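Local coordinates for protein phosphonomutase (Burkholderia cenocepacia J2315, PDB 4MG4) that belongs to the phosphoenolpyruvate phosphomutase family and folds as a TIM barrel, at residues E76-I81 with A114-C119; R175-T180 with P203-A208. All blocks are in the same frame, centred on the assembly; numbering follows the deposited sequence. Where two conformers were deposited one is given.

Contact 1 (E76-I81 with A114-C119)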
# COMPACT_ATOMS: atom_id res chain seq x y z
N GLU A 76 -12.25 0.49 7.19
CA GLU A 76 -12.08 -0.72 6.40
C GLU A 76 -10.61 -1.09 6.36
O GLU A 76 -10.24 -2.25 6.55
CB GLU A 76 -12.63 -0.49 4.98
CG GLU A 76 -12.44 -1.69 4.08
CD GLU A 76 -12.77 -1.37 2.62
OE1 GLU A 76 -13.65 -0.49 2.33
OE2 GLU A 76 -12.15 -2.03 1.74
N VAL A 77 -9.76 -0.08 6.15
CA VAL A 77 -8.31 -0.28 6.15
C VAL A 77 -7.85 -0.83 7.49
O VAL A 77 -7.10 -1.81 7.56
CB VAL A 77 -7.59 1.04 5.82
CG1 VAL A 77 -6.08 0.86 6.05
CG2 VAL A 77 -7.86 1.43 4.37
N LEU A 78 -8.31 -0.19 8.57
CA LEU A 78 -8.05 -0.67 9.92
C LEU A 78 -8.41 -2.11 10.14
O LEU A 78 -7.64 -2.85 10.69
CB LEU A 78 -8.76 0.22 10.94
CG LEU A 78 -8.62 -0.16 12.41
CD1 LEU A 78 -7.14 -0.15 12.79
CD2 LEU A 78 -9.41 0.78 13.30
N GLU A 79 -9.60 -2.53 9.74
CA GLU A 79 -10.00 -3.94 9.92
C GLU A 79 -9.05 -4.87 9.20
O GLU A 79 -8.74 -5.92 9.75
CB GLU A 79 -11.46 -4.18 9.45
CG GLU A 79 -12.49 -3.44 10.26
CD GLU A 79 -13.94 -3.69 9.81
OE1 GLU A 79 -14.19 -4.37 8.78
OE2 GLU A 79 -14.80 -3.10 10.45
N ARG A 80 -8.65 -4.53 7.98
CA ARG A 80 -7.72 -5.42 7.23
C ARG A 80 -6.38 -5.53 7.93
O ARG A 80 -5.77 -6.61 7.99
CB ARG A 80 -7.53 -4.97 5.79
CG ARG A 80 -8.77 -5.11 4.95
CD ARG A 80 -8.46 -4.79 3.49
NE ARG A 80 -9.71 -4.68 2.74
CZ ARG A 80 -10.48 -5.73 2.46
NH1 ARG A 80 -10.13 -6.96 2.87
NH2 ARG A 80 -11.61 -5.56 1.78
N ILE A 81 -5.92 -4.40 8.49
CA ILE A 81 -4.70 -4.38 9.28
C ILE A 81 -4.83 -5.22 10.54
O ILE A 81 -3.95 -6.05 10.83
CB ILE A 81 -4.27 -2.93 9.63
CG1 ILE A 81 -3.78 -2.22 8.36
CG2 ILE A 81 -3.20 -2.91 10.72
CD1 ILE A 81 -3.63 -0.71 8.45
N ALA A 114 -13.89 -2.13 14.97
CA ALA A 114 -12.90 -2.50 13.95
C ALA A 114 -11.70 -3.29 14.50
O ALA A 114 -10.97 -3.90 13.73
CB ALA A 114 -12.44 -1.24 13.21
N GLY A 115 -11.54 -3.33 15.82
CA GLY A 115 -10.58 -4.15 16.52
C GLY A 115 -9.33 -3.43 16.99
O GLY A 115 -8.37 -4.11 17.45
N ALA A 116 -9.32 -2.11 16.86
CA ALA A 116 -8.22 -1.32 17.48
C ALA A 116 -8.30 -1.37 18.99
O ALA A 116 -9.41 -1.40 19.56
CB ALA A 116 -8.23 0.12 17.04
N ILE A 117 -7.14 -1.27 19.67
CA ILE A 117 -7.09 -1.22 21.14
C ILE A 117 -6.54 0.10 21.68
O ILE A 117 -6.27 0.24 22.87
CB ILE A 117 -6.34 -2.46 21.71
CG1 ILE A 117 -4.97 -2.68 21.07
CG2 ILE A 117 -7.20 -3.68 21.43
CD1 ILE A 117 -4.00 -1.53 21.20
N GLY A 118 -6.39 1.07 20.79
CA GLY A 118 -6.09 2.43 21.20
C GLY A 118 -6.12 3.35 20.02
O GLY A 118 -6.37 2.91 18.86
N CYS A 119 -5.88 4.64 20.28
CA CYS A 119 -5.90 5.64 19.24
C CYS A 119 -4.95 6.78 19.53
O CYS A 119 -4.48 6.97 20.67
CB CYS A 119 -7.30 6.21 18.97
SG CYS A 119 -7.93 7.20 20.34

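Contact 2 (R175-T180 with P203-A208)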
# COMPACT_ATOMS: atom_id res chain seq x y z
N ARG A 175 7.71 28.66 27.88
CA ARG A 175 6.28 29.06 27.71
C ARG A 175 5.45 28.03 26.91
O ARG A 175 4.26 27.76 27.22
CB ARG A 175 6.14 30.43 27.02
CG ARG A 175 6.54 31.64 27.85
CD ARG A 175 6.51 32.97 27.04
NE ARG A 175 7.49 33.05 25.92
CZ ARG A 175 7.57 34.04 25.01
NH1 ARG A 175 6.79 35.09 25.02
NH2 ARG A 175 8.44 33.98 24.06
N LEU A 176 6.04 27.50 25.84
CA LEU A 176 5.36 26.45 25.08
C LEU A 176 5.31 25.14 25.84
O LEU A 176 4.29 24.44 25.82
CB LEU A 176 6.01 26.21 23.71
CG LEU A 176 5.76 27.22 22.62
CD1 LEU A 176 6.18 26.63 21.29
CD2 LEU A 176 4.33 27.64 22.53
N LEU A 177 6.36 24.84 26.60
CA LEU A 177 6.34 23.64 27.44
C LEU A 177 5.23 23.78 28.51
O LEU A 177 4.48 22.86 28.80
CB LEU A 177 7.71 23.43 28.12
CG LEU A 177 7.70 22.41 29.27
CD1 LEU A 177 7.46 21.06 28.68
CD2 LEU A 177 9.04 22.47 30.03
N ASP A 178 5.11 24.97 29.10
CA ASP A 178 4.10 25.17 30.11
C ASP A 178 2.70 25.02 29.52
O ASP A 178 1.81 24.45 30.18
CB ASP A 178 4.26 26.53 30.79
CG ASP A 178 5.48 26.58 31.67
OD1 ASP A 178 5.99 25.53 32.10
OD2 ASP A 178 5.91 27.74 31.96
N ALA A 179 2.49 25.51 28.31
CA ALA A 179 1.18 25.37 27.64
C ALA A 179 0.89 23.90 27.36
O ALA A 179 -0.25 23.45 27.46
CB ALA A 179 1.15 26.14 26.35
N THR A 180 1.94 23.20 26.94
CA THR A 180 1.85 21.76 26.68
C THR A 180 1.44 21.00 27.95
O THR A 180 0.51 20.16 27.92
CB THR A 180 3.15 21.22 26.06
OG1 THR A 180 3.34 21.90 24.82
CG2 THR A 180 3.09 19.70 25.86
N PRO A 203 16.40 18.29 23.95
CA PRO A 203 16.59 17.43 25.13
C PRO A 203 16.12 18.06 26.41
O PRO A 203 15.45 17.41 27.24
CB PRO A 203 18.09 17.14 25.10
CG PRO A 203 18.44 17.21 23.69
CD PRO A 203 17.60 18.33 23.12
N ALA A 204 16.46 19.33 26.67
CA ALA A 204 16.10 19.93 27.93
C ALA A 204 14.59 20.01 28.08
O ALA A 204 14.07 19.82 29.19
CB ALA A 204 16.63 21.34 28.03
N LEU A 205 13.92 20.41 26.99
CA LEU A 205 12.46 20.45 27.06
C LEU A 205 11.82 19.07 27.22
O LEU A 205 10.84 18.94 27.96
CB LEU A 205 11.87 21.22 25.89
CG LEU A 205 12.22 22.72 25.81
CD1 LEU A 205 11.65 23.28 24.50
CD2 LEU A 205 11.81 23.59 26.98
N ILE A 206 12.36 18.06 26.55
CA ILE A 206 11.81 16.69 26.65
C ILE A 206 12.00 16.23 28.09
O ILE A 206 11.07 15.67 28.68
CB ILE A 206 12.44 15.72 25.65
CG1 ILE A 206 12.06 16.07 24.22
CG2 ILE A 206 11.99 14.28 25.99
CD1 ILE A 206 12.95 15.40 23.21
N ARG A 207 13.17 16.49 28.70
CA ARG A 207 13.40 16.10 30.09
C ARG A 207 12.40 16.74 31.02
O ARG A 207 11.86 16.11 31.95
CB ARG A 207 14.81 16.48 30.53
CG ARG A 207 15.91 15.64 29.90
CD ARG A 207 17.23 16.08 30.54
NE ARG A 207 18.39 15.48 29.89
CZ ARG A 207 18.88 14.26 30.09
NH1 ARG A 207 18.24 13.38 30.85
NH2 ARG A 207 19.94 13.89 29.42
N ALA A 208 12.17 18.04 30.82
CA ALA A 208 11.21 18.77 31.64
C ALA A 208 9.80 18.25 31.51
O ALA A 208 9.05 18.12 32.49
CB ALA A 208 11.25 20.26 31.32

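Contact 1 (E76-I81 with A114-C119)
Leu78 lays its CD2 methyl over the CB of Ala114, 3.6 Å away, and the same methyl reaches the CB of Ala116 at 4.0 Å, so one branch of the leucine bridges two alanines two residues apart. Its CG stands anti to the backbone N (chi1 178°), which carries the branch off helix 71-84 toward the turn that follows helix 101-113. Glu79, the next residue, comes to Ala114 CB from a different direction, at roughly 110° to Leu78 CD2 about that carbon: here the aliphatic part does the touching, with CG 3.7 Å from Ala114 CB, while the chain beyond CG runs extended. Ala114 is thus touched by both a leucine methyl and a glutamate methylene. Between the two alanines, Gly115 takes a positive phi of 102° in a Schellman motif that ends the helix and turns the chain into strand 118-122. Strand 89-92 completes the packing: Val91 touches both Leu78 and Ala116, and Val89 meets Leu78. The contact is mainly apolar, methyl and methylene against alanine CB, with the Glu79 carboxylate alongside Ala114 at the edge; the short alanine side chains are consistent with the close approach of the helix, 5.2 Å between the CA atoms of Glu79 and Ala114.

Contact 2 (R175-T180 with P203-A208)
Leu177 makes all the direct apolar contacts with the helix at 203-208. Its CG is anti to the backbone N (chi1 166°), which carries the side chain toward that helix. The CD2 methyl presses against the CB of Ala208 at 3.4 Å, tighter than usual for two carbons, while Leu177 CB lies 4.3 Å from CD2 of Leu205. The other branch, CD1, approaches the carbonyl O of Leu205 at 4.1 Å. Leu205 and Ala208 are three residues apart, and the leucine touches both along one side of their helix.

Within the first helix, Thr180 OG1 donates a hydrogen bond to Leu176 O at 2.9 Å from above the carbonyl plane, 36° out of it, and Thr180 N reaches that oxygen from the opposite face, so two donors from one residue grip it.

A salt bridge between Arg207 and Glu233 ties helix 203-212 to helix 228-234, where Leu231 and Tyr234 also pack on Ile206.

Helices 174-190 and 203-212 follow successive strands of the barrel, and their meeting through Leu177 is the side-by-side packing of neighbouring outer helices found in a TIM barrel.

After the first two barrel strands, 28-33 and 50-52, the chain enters helix 71-84, where the first loop opens; it runs through strand 89-92 and helix 101-113, and contact 1 closes it against the turn into strand 118-122. The chain then continues through helix 134-150 and strand 156-160; the second loop opens on helix 174-190, takes in strand 194-196 and is closed by contact 2 at helix 203-212. The two loops follow in series, neither nested nor crossed. Contact 1 joins an outer helix to the approach to the fourth barrel strand, whereas contact 2 joins two outer helices farther round the barrel. They lie on opposite sides of the chain's centre, with their own centres about 32 Å apart.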